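Local coordinates for protein histone-lysine N-methyltransferase SETMAR (Homo sapiens, PDB 3BO5) that transfers methyl groups from S-adenosyl-L-methionine to histone H3 through its SET domain and, as a transposase fusion, takes part in DNA double-strand break repair, at residues A[118-130]-A[140-154]. The protein carries 2 engineered substitutions. Residues are numbered along the deposited sequence; the frame is centred on the assembly and turned at random.
Sequences RVVQKGLQFHFQV and LRTLEFIPKGRFVCE
Gln-129 and Arg-141 pair in the antiparallel hairpin of strands 128-132 and 138-142, exchanging two backbone hydrogen bonds; a third, from Leu-143 N to His-127 O (2.8 Å), extends the pairing beyond the strands. The side chains of Gln-129 and Arg-141 also bond: the Arg-141 guanidinium comes side-on, giving NE and NH2 to the one oxygen Gln-129 OE1 (2.7 Å from NE), which lies in the guanidinium plane. Leu-143 packs along the Gln-129 chain.

Beyond the paired strands, Glu-144, just after strand 138-142, meets His-127, just before strand 128-132: Glu-144 OE1 accepts two hydrogen bonds, from His-127 N (2.7 Å) and ring ND1 (2.7 Å). The ring bond runs almost along the carboxylate C-O axis, with the ring and carboxylate planes 25° apart. Glu-144 CG lies between its backbone N and carbonyl carbon (chi1 53°), and the extended chain beyond it carries OE1 back to His-127.

The apolar centre is the Phe-126 ring: Ile-146 CG1 sits over the middle of one face, 3.8 Å from the centroid, while Phe-126 CZ lies 3.3 Å from Arg-150 NH2, under the guanidinium face. Phe-128 meets Ile-146 CD1 with its edge and also touches Leu-245 of strand 244-247. Earlier in the chain, Val-120 CA stands over the Phe-151 ring centre.

Waters bridge the backbones as well: one accepts from Gln-125 N and donates to the carbonyls of Phe-151 and Val-152. Paired acceptor bonds would thus hold the carboxylate and amide oxygen in fixed orientations at the hairpin end, while apolar packing on Phe-151 links residues 119-120 to strand 151-160.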
ATOM      1  N   ARG A 118     -13.200 -10.245  -3.179  1.00 13.49           N
ATOM      2  CA  ARG A 118     -13.102  -8.817  -3.601  1.00 13.81           C
ATOM      3  C   ARG A 118     -12.993  -8.033  -2.321  1.00 14.46           C
ATOM      4  O   ARG A 118     -13.976  -7.959  -1.560  1.00 16.95           O
ATOM      5  CB  ARG A 118     -14.352  -8.383  -4.392  1.00 14.55           C
ATOM      6  CG  ARG A 118     -14.595  -9.242  -5.624  1.00 15.26           C
ATOM      7  CD  ARG A 118     -15.898  -8.852  -6.212  1.00 15.27           C
ATOM      8  NE  ARG A 118     -16.257  -9.572  -7.460  1.00 15.57           N
ATOM      9  CZ  ARG A 118     -15.836  -9.265  -8.666  1.00 16.26           C
ATOM     10  NH1 ARG A 118     -14.911  -8.341  -8.847  1.00 15.60           N
ATOM     11  NH2 ARG A 118     -16.332  -9.968  -9.722  1.00 16.43           N
ATOM     12  N   VAL A 119     -11.810  -7.502  -2.054  1.00 13.31           N
ATOM     13  CA  VAL A 119     -11.539  -6.788  -0.776  1.00 13.75           C
ATOM     14  C   VAL A 119     -10.746  -5.539  -1.101  1.00 12.91           C
ATOM     15  O   VAL A 119     -11.308  -4.450  -0.956  1.00 14.39           O
ATOM     16  CB  VAL A 119     -10.849  -7.646   0.274  1.00 15.15           C
ATOM     17  CG1 VAL A 119     -10.304  -6.827   1.432  1.00 15.39           C
ATOM     18  CG2 VAL A 119     -11.820  -8.697   0.755  1.00 15.27           C
ATOM     19  N   VAL A 120      -9.494  -5.638  -1.564  1.00 11.88           N
ATOM     20  CA  VAL A 120      -8.730  -4.382  -1.833  1.00 13.02           C
ATOM     21  C   VAL A 120      -9.493  -3.482  -2.796  1.00 13.44           C
ATOM     22  O   VAL A 120      -9.569  -2.241  -2.670  1.00 13.51           O
ATOM     23  CB  VAL A 120      -7.398  -4.769  -2.397  1.00 11.74           C
ATOM     24  CG1 VAL A 120      -6.579  -3.549  -2.890  1.00 11.10           C
ATOM     25  CG2 VAL A 120      -6.617  -5.568  -1.319  1.00 13.05           C
ATOM     26  N   GLN A 121     -10.125  -4.138  -3.766  1.00 13.50           N
ATOM     27  CA  GLN A 121     -10.881  -3.385  -4.763  1.00 14.24           C
ATOM     28  C   GLN A 121     -12.004  -2.505  -4.251  1.00 14.89           C
ATOM     29  O   GLN A 121     -12.396  -1.559  -4.971  1.00 17.27           O
ATOM     30  CB  GLN A 121     -11.415  -4.361  -5.837  1.00 13.53           C
ATOM     31  CG  GLN A 121     -12.503  -5.254  -5.403  1.00 13.92           C
ATOM     32  CD  GLN A 121     -12.664  -6.356  -6.397  1.00 14.05           C
ATOM     33  OE1 GLN A 121     -13.640  -6.366  -7.151  1.00 15.61           O
ATOM     34  NE2 GLN A 121     -11.729  -7.316  -6.396  1.00 12.93           N
ATOM     35  N   LYS A 122     -12.564  -2.864  -3.084  1.00 13.93           N
ATOM     36  CA  LYS A 122     -13.663  -2.142  -2.456  0.50 15.25           C
ATOM     37  C   LYS A 122     -13.241  -0.784  -1.890  1.00 15.60           C
ATOM     38  O   LYS A 122     -14.094   0.010  -1.555  1.00 17.60           O
ATOM     39  CB  LYS A 122     -14.271  -2.990  -1.329  0.50 15.32           C
ATOM     40  CG  LYS A 122     -15.013  -4.239  -1.817  0.50 18.97           C
ATOM     41  CD  LYS A 122     -15.846  -3.923  -3.056  0.50 22.15           C
ATOM     42  CE  LYS A 122     -16.891  -5.012  -3.241  0.50 23.09           C
ATOM     43  NZ  LYS A 122     -17.279  -5.257  -4.678  0.50 25.46           N
ATOM     44  N   GLY A 123     -11.945  -0.576  -1.709  1.00 13.84           N
ATOM     45  CA  GLY A 123     -11.454   0.737  -1.239  1.00 14.16           C
ATOM     46  C   GLY A 123     -11.458   0.913   0.259  1.00 14.22           C
ATOM     47  O   GLY A 123     -11.544  -0.095   1.027  1.00 14.13           O
ATOM     48  N   LEU A 124     -11.350   2.170   0.666  1.00 12.94           N
ATOM     49  CA  LEU A 124     -11.167   2.481   2.112  1.00 12.84           C
ATOM     50  C   LEU A 124     -12.417   2.161   2.858  1.00 14.39           C
ATOM     51  O   LEU A 124     -13.524   2.457   2.378  1.00 13.98           O
ATOM     52  CB  LEU A 124     -10.852   3.978   2.347  1.00 13.48           C
ATOM     53  CG  LEU A 124      -9.622   4.473   1.611  1.00 16.01           C
ATOM     54  CD1 LEU A 124      -9.247   5.795   2.224  1.00 19.29           C
ATOM     55  CD2 LEU A 124      -8.409   3.507   1.703  1.00 16.31           C
ATOM     56  N   GLN A 125     -12.238   1.635   4.064  1.00 11.61           N
ATOM     57  CA  GLN A 125     -13.410   1.267   4.910  1.00 13.18           C
ATOM     58  C   GLN A 125     -13.361   1.901   6.272  1.00 15.28           C
ATOM     59  O   GLN A 125     -14.259   1.637   7.121  1.00 17.25           O
ATOM     60  CB  GLN A 125     -13.492  -0.233   5.051  1.00 13.43           C
ATOM     61  CG  GLN A 125     -13.571  -0.946   3.677  1.00 14.73           C
ATOM     62  CD  GLN A 125     -14.844  -0.626   2.950  1.00 15.74           C
ATOM     63  OE1 GLN A 125     -15.884  -0.519   3.600  1.00 20.07           O
ATOM     64  NE2 GLN A 125     -14.829  -0.674   1.623  1.00 18.39           N
ATOM     65  N   PHE A 126     -12.320   2.694   6.509  1.00 14.57           N
ATOM     66  CA  PHE A 126     -12.161   3.407   7.801  1.00 13.95           C
ATOM     67  C   PHE A 126     -11.868   4.862   7.562  1.00 15.47           C
ATOM     68  O   PHE A 126     -11.402   5.224   6.492  1.00 13.95           O
ATOM     69  CB  PHE A 126     -11.025   2.779   8.604  1.00 13.52           C
ATOM     70  CG  PHE A 126     -11.216   1.300   8.854  1.00 12.17           C
ATOM     71  CD1 PHE A 126     -12.106   0.902   9.886  1.00 15.34           C
ATOM     72  CD2 PHE A 126     -10.585   0.341   8.064  1.00 15.36           C
ATOM     73  CE1 PHE A 126     -12.334  -0.475  10.116  1.00 14.67           C
ATOM     74  CE2 PHE A 126     -10.754  -0.993   8.260  1.00 16.84           C
ATOM     75  CZ  PHE A 126     -11.660  -1.438   9.281  1.00 16.11           C
ATOM     76  N   HIS A 127     -12.109   5.680   8.597  1.00 14.90           N
ATOM     77  CA  HIS A 127     -11.802   7.085   8.541  1.00 13.88           C
ATOM     78  C   HIS A 127     -10.382   7.290   9.065  1.00 13.61           C
ATOM     79  O   HIS A 127     -10.120   7.029  10.253  1.00 15.37           O
ATOM     80  CB  HIS A 127     -12.811   7.828   9.417  1.00 15.63           C
ATOM     81  CG  HIS A 127     -14.186   7.818   8.848  1.00 15.99           C
ATOM     82  ND1 HIS A 127     -15.051   6.764   9.026  1.00 18.01           N
ATOM     83  CD2 HIS A 127     -14.836   8.732   8.088  1.00 19.53           C
ATOM     84  CE1 HIS A 127     -16.191   7.032   8.404  1.00 17.89           C
ATOM     85  NE2 HIS A 127     -16.085   8.205   7.820  1.00 19.01           N
ATOM     86  N   PHE A 128      -9.549   7.800   8.179  1.00 14.09           N
ATOM     87  CA  PHE A 128      -8.183   8.116   8.527  1.00 12.65           C
ATOM     88  C   PHE A 128      -7.981   9.573   8.643  1.00 13.82           C
ATOM     89  O   PHE A 128      -8.868  10.347   8.281  1.00 13.52           O
ATOM     90  CB  PHE A 128      -7.265   7.598   7.419  1.00 12.94           C
ATOM     91  CG  PHE A 128      -7.460   6.133   7.171  1.00 12.89           C
ATOM     92  CD1 PHE A 128      -7.233   5.199   8.155  1.00 13.77           C
ATOM     93  CD2 PHE A 128      -7.797   5.674   5.893  1.00 16.57           C
ATOM     94  CE1 PHE A 128      -7.430   3.822   7.949  1.00 14.62           C
ATOM     95  CE2 PHE A 128      -7.988   4.288   5.679  1.00 16.30           C
ATOM     96  CZ  PHE A 128      -7.812   3.363   6.706  1.00 14.49           C
ATOM     97  N   GLN A 129      -6.811   9.979   9.140  1.00 12.81           N
ATOM     98  CA  GLN A 129      -6.497  11.400   9.311  1.00 13.32           C
ATOM     99  C   GLN A 129      -5.016  11.570   9.089  1.00 12.82           C
ATOM    100  O   GLN A 129      -4.218  10.779   9.655  1.00 13.00           O
ATOM    101  CB  GLN A 129      -6.908  11.828  10.719  1.00 13.63           C
ATOM    102  CG  GLN A 129      -6.772  13.270  11.003  1.00 14.10           C
ATOM    103  CD  GLN A 129      -6.901  13.557  12.487  1.00 17.46           C
ATOM    104  OE1 GLN A 129      -6.000  13.288  13.259  1.00 16.86           O
ATOM    105  NE2 GLN A 129      -8.072  14.044  12.902  1.00 18.34           N
ATOM    106  N   VAL A 130      -4.676  12.519   8.239  1.00 12.68           N
ATOM    107  CA  VAL A 130      -3.240  12.835   8.047  1.00 13.58           C
ATOM    108  C   VAL A 130      -2.950  13.793   9.173  1.00 14.37           C
ATOM    109  O   VAL A 130      -3.699  14.781   9.415  1.00 14.87           O
ATOM    110  CB  VAL A 130      -3.033  13.479   6.713  1.00 14.36           C
ATOM    111  CG1 VAL A 130      -1.633  13.974   6.593  1.00 17.81           C
ATOM    112  CG2 VAL A 130      -3.347  12.497   5.642  1.00 16.80           C
ATOM    113  N   LEU A 140      -0.063   9.184   9.006  1.00 11.58           N
ATOM    114  CA  LEU A 140      -1.491   8.764   8.823  1.00 11.50           C
ATOM    115  C   LEU A 140      -1.863   8.007  10.067  1.00 12.30           C
ATOM    116  O   LEU A 140      -1.141   7.088  10.515  1.00 12.45           O
ATOM    117  CB  LEU A 140      -1.618   7.886   7.591  1.00 12.07           C
ATOM    118  CG  LEU A 140      -3.066   7.647   7.151  1.00 12.66           C
ATOM    119  CD1 LEU A 140      -3.608   8.938   6.591  1.00 12.76           C
ATOM    120  CD2 LEU A 140      -3.099   6.540   6.086  1.00 13.98           C
ATOM    121  N   ARG A 141      -3.033   8.362  10.615  1.00 12.76           N
ATOM    122  CA  ARG A 141      -3.549   7.549  11.714  1.00 12.46           C
ATOM    123  C   ARG A 141      -5.008   7.198  11.450  1.00 12.49           C
ATOM    124  O   ARG A 141      -5.644   7.789  10.634  1.00 12.85           O
ATOM    125  CB  ARG A 141      -3.369   8.241  13.093  1.00 12.94           C
ATOM    126  CG  ARG A 141      -4.172   9.537  13.218  1.00 12.82           C
ATOM    127  CD  ARG A 141      -3.853  10.186  14.583  1.00 13.89           C
ATOM    128  NE  ARG A 141      -4.331  11.565  14.595  1.00 15.44           N
ATOM    129  CZ  ARG A 141      -3.951  12.449  15.530  1.00 15.82           C
ATOM    130  NH1 ARG A 141      -3.094  12.055  16.497  1.00 19.13           N
ATOM    131  NH2 ARG A 141      -4.411  13.683  15.538  1.00 20.18           N
ATOM    132  N   THR A 142      -5.444   6.156  12.131  1.00 11.77           N
ATOM    133  CA  THR A 142      -6.848   5.820  12.044  1.00 11.60           C
ATOM    134  C   THR A 142      -7.625   6.593  13.125  1.00 13.54           C
ATOM    135  O   THR A 142      -7.143   6.797  14.254  1.00 13.79           O
ATOM    136  CB  THR A 142      -7.051   4.326  12.163  1.00 13.67           C
ATOM    137  OG1 THR A 142      -8.449   4.066  12.044  1.00 13.98           O
ATOM    138  CG2 THR A 142      -6.559   3.739  13.491  1.00 13.15           C
ATOM    139  N   LEU A 143      -8.842   6.985  12.787  1.00 13.38           N
ATOM    140  CA  LEU A 143      -9.695   7.588  13.811  1.00 13.43           C
ATOM    141  C   LEU A 143     -10.644   6.570  14.352  1.00 14.47           C
ATOM    142  O   LEU A 143     -11.505   6.926  15.203  1.00 16.90           O
ATOM    143  CB  LEU A 143     -10.521   8.743  13.224  1.00 14.64           C
ATOM    144  CG  LEU A 143      -9.709   9.884  12.684  1.00 16.55           C
ATOM    145  CD1 LEU A 143     -10.577  10.972  11.993  1.00 21.11           C
ATOM    146  CD2 LEU A 143      -8.814  10.445  13.746  1.00 18.90           C
ATOM    147  N   GLU A 144     -10.512   5.342  13.925  1.00 15.14           N
ATOM    148  CA  GLU A 144     -11.351   4.283  14.472  1.00 17.14           C
ATOM    149  C   GLU A 144     -10.693   2.943  14.592  1.00 16.38           C
ATOM    150  O   GLU A 144      -9.627   2.695  14.028  1.00 16.04           O
ATOM    151  CB  GLU A 144     -12.599   4.167  13.657  1.00 19.67           C
ATOM    152  CG  GLU A 144     -12.405   4.007  12.226  1.00 21.19           C
ATOM    153  CD  GLU A 144     -13.751   4.019  11.464  1.00 25.40           C
ATOM    154  OE1 GLU A 144     -13.879   4.750  10.471  1.00 21.15           O
ATOM    155  OE2 GLU A 144     -14.725   3.369  11.941  1.00 30.46           O
ATOM    156  N   PHE A 145     -11.306   2.051  15.371  1.00 16.22           N
ATOM    157  CA  PHE A 145     -10.725   0.771  15.592  1.00 16.07           C
ATOM    158  C   PHE A 145     -10.618   0.001  14.272  1.00 16.36           C
ATOM    159  O   PHE A 145     -11.584  -0.073  13.539  1.00 15.83           O
ATOM    160  CB  PHE A 145     -11.615  -0.039  16.532  1.00 17.57           C
ATOM    161  CG  PHE A 145     -10.982  -1.280  17.007  1.00 17.36           C
ATOM    162  CD1 PHE A 145     -10.055  -1.256  18.055  1.00 21.24           C
ATOM    163  CD2 PHE A 145     -11.338  -2.489  16.471  1.00 19.70           C
ATOM    164  CE1 PHE A 145      -9.460  -2.438  18.490  1.00 22.72           C
ATOM    165  CE2 PHE A 145     -10.767  -3.688  16.943  1.00 22.29           C
ATOM    166  CZ  PHE A 145      -9.817  -3.653  17.933  1.00 21.89           C
ATOM    167  N   ILE A 146      -9.467  -0.621  14.016  1.00 14.82           N
ATOM    168  CA  ILE A 146      -9.334  -1.512  12.877  1.00 13.38           C
ATOM    169  C   ILE A 146      -8.966  -2.929  13.351  1.00 13.86           C
ATOM    170  O   ILE A 146      -7.902  -3.154  13.869  1.00 13.81           O
ATOM    171  CB  ILE A 146      -8.223  -0.991  11.946  1.00 11.46           C
ATOM    172  CG1 ILE A 146      -8.566   0.410  11.446  1.00 13.56           C
ATOM    173  CG2 ILE A 146      -8.096  -2.001  10.697  1.00 13.01           C
ATOM    174  CD1 ILE A 146      -7.439   1.066  10.606  1.00 14.52           C
ATOM    175  N   PRO A 147      -9.849  -3.891  13.131  1.00 15.00           N
ATOM    176  CA  PRO A 147      -9.548  -5.286  13.462  1.00 15.36           C
ATOM    177  C   PRO A 147      -8.377  -5.818  12.696  1.00 15.05           C
ATOM    178  O   PRO A 147      -8.216  -5.535  11.507  1.00 14.93           O
ATOM    179  CB  PRO A 147     -10.836  -6.037  13.037  1.00 15.87           C
ATOM    180  CG  PRO A 147     -11.926  -4.974  13.158  1.00 15.72           C
ATOM    181  CD  PRO A 147     -11.208  -3.722  12.592  1.00 16.20           C
ATOM    182  N   LYS A 148      -7.599  -6.650  13.358  1.00 15.62           N
ATOM    183  CA  LYS A 148      -6.496  -7.386  12.749  1.00 15.57           C
ATOM    184  C   LYS A 148      -6.935  -8.040  11.468  1.00 14.07           C
ATOM    185  O   LYS A 148      -7.953  -8.707  11.416  1.00 14.43           O
ATOM    186  CB  LYS A 148      -6.073  -8.481  13.693  1.00 15.86           C
ATOM    187  CG  LYS A 148      -4.924  -9.320  13.201  1.00 19.55           C
ATOM    188  CD  LYS A 148      -4.409 -10.282  14.284  1.00 24.73           C
ATOM    189  CE  LYS A 148      -3.287 -11.103  13.714  1.00 27.32           C
ATOM    190  NZ  LYS A 148      -2.572 -11.893  14.760  1.00 34.60           N
ATOM    191  N   GLY A 149      -6.139  -7.839  10.424  1.00 12.93           N
ATOM    192  CA  GLY A 149      -6.391  -8.468   9.162  1.00 14.10           C
ATOM    193  C   GLY A 149      -7.152  -7.632   8.175  1.00 13.47           C
ATOM    194  O   GLY A 149      -7.159  -7.950   6.994  1.00 15.02           O
ATOM    195  N   ARG A 150      -7.791  -6.575   8.622  1.00 14.21           N
ATOM    196  CA  ARG A 150      -8.616  -5.755   7.748  1.00 13.06           C
ATOM    197  C   ARG A 150      -7.764  -4.915   6.787  1.00 13.56           C
ATOM    198  O   ARG A 150      -6.643  -4.475   7.121  1.00 13.54           O
ATOM    199  CB  ARG A 150      -9.511  -4.836   8.572  1.00 14.22           C
ATOM    200  CG  ARG A 150     -10.702  -5.646   9.154  1.00 13.06           C
ATOM    201  CD  ARG A 150     -11.741  -6.141   8.103  1.00 14.53           C
ATOM    202  NE  ARG A 150     -12.387  -5.025   7.435  1.00 16.24           N
ATOM    203  CZ  ARG A 150     -13.293  -4.198   7.960  1.00 18.86           C
ATOM    204  NH1 ARG A 150     -13.799  -4.485   9.156  1.00 18.63           N
ATOM    205  NH2 ARG A 150     -13.724  -3.129   7.277  1.00 21.61           N
ATOM    206  N   PHE A 151      -8.268  -4.738   5.555  1.00 12.70           N
ATOM    207  CA  PHE A 151      -7.571  -3.903   4.582  1.00 11.00           C
ATOM    208  C   PHE A 151      -7.636  -2.487   5.052  1.00 12.35           C
ATOM    209  O   PHE A 151      -8.704  -1.964   5.397  1.00 12.40           O
ATOM    210  CB  PHE A 151      -8.310  -4.016   3.212  1.00 11.88           C
ATOM    211  CG  PHE A 151      -7.805  -3.031   2.191  1.00 10.66           C
ATOM    212  CD1 PHE A 151      -6.475  -3.168   1.719  1.00 13.02           C
ATOM    213  CD2 PHE A 151      -8.624  -2.002   1.733  1.00 11.05           C
ATOM    214  CE1 PHE A 151      -5.953  -2.204   0.728  1.00 12.63           C
ATOM    215  CE2 PHE A 151      -8.116  -1.057   0.808  1.00 10.99           C
ATOM    216  CZ  PHE A 151      -6.792  -1.181   0.288  1.00 11.90           C
ATOM    217  N   VAL A 152      -6.497  -1.838   4.973  1.00 10.87           N
ATOM    218  CA  VAL A 152      -6.380  -0.470   5.437  1.00 11.52           C
ATOM    219  C   VAL A 152      -6.305   0.520   4.260  1.00 12.04           C
ATOM    220  O   VAL A 152      -7.189   1.326   4.048  1.00 13.04           O
ATOM    221  CB  VAL A 152      -5.181  -0.337   6.370  1.00  9.83           C
ATOM    222  CG1 VAL A 152      -4.932   1.119   6.760  1.00 12.10           C
ATOM    223  CG2 VAL A 152      -5.550  -1.104   7.681  1.00 12.45           C
ATOM    224  N   CYS A 153      -5.251   0.379   3.457  1.00 12.58           N
ATOM    225  CA  CYS A 153      -5.179   1.230   2.266  1.00 11.48           C
ATOM    226  C   CYS A 153      -4.124   0.681   1.318  1.00 11.74           C
ATOM    227  O   CYS A 153      -3.308  -0.133   1.708  1.00 13.47           O
ATOM    228  CB  CYS A 153      -4.881   2.707   2.611  1.00 12.90           C
ATOM    229  SG  CYS A 153      -3.243   2.933   3.338  1.00 12.40           S
ATOM    230  N   GLU A 154      -4.195   1.127   0.061  1.00 12.68           N
ATOM    231  CA  GLU A 154      -3.043   0.869  -0.857  1.00 11.91           C
ATOM    232  C   GLU A 154      -1.950   1.882  -0.670  1.00 10.81           C
ATOM    233  O   GLU A 154      -2.109   2.930  -0.091  1.00 11.99           O
ATOM    234  CB  GLU A 154      -3.468   0.994  -2.342  1.00 12.29           C
ATOM    235  CG  GLU A 154      -4.376  -0.064  -2.758  1.00 16.09           C
ATOM    236  CD  GLU A 154      -4.763   0.102  -4.240  1.00 15.36           C
ATOM    237  OE1 GLU A 154      -5.940  -0.128  -4.532  1.00 17.05           O
ATOM    238  OE2 GLU A 154      -3.888   0.479  -5.106  1.00 15.75           O
TER
HETATM  239  O   HOH W   1      -7.871   0.020  -2.644  1.00 18.50           O
HETATM  240  O   HOH W   2      -9.691   0.647   4.779  1.00 15.06           O
HETATM  241  O   HOH W   3     -15.247  -0.850   8.253  1.00 26.02           O
HETATM  242  O   HOH W   4     -15.671   2.841   9.031  1.00 32.63           O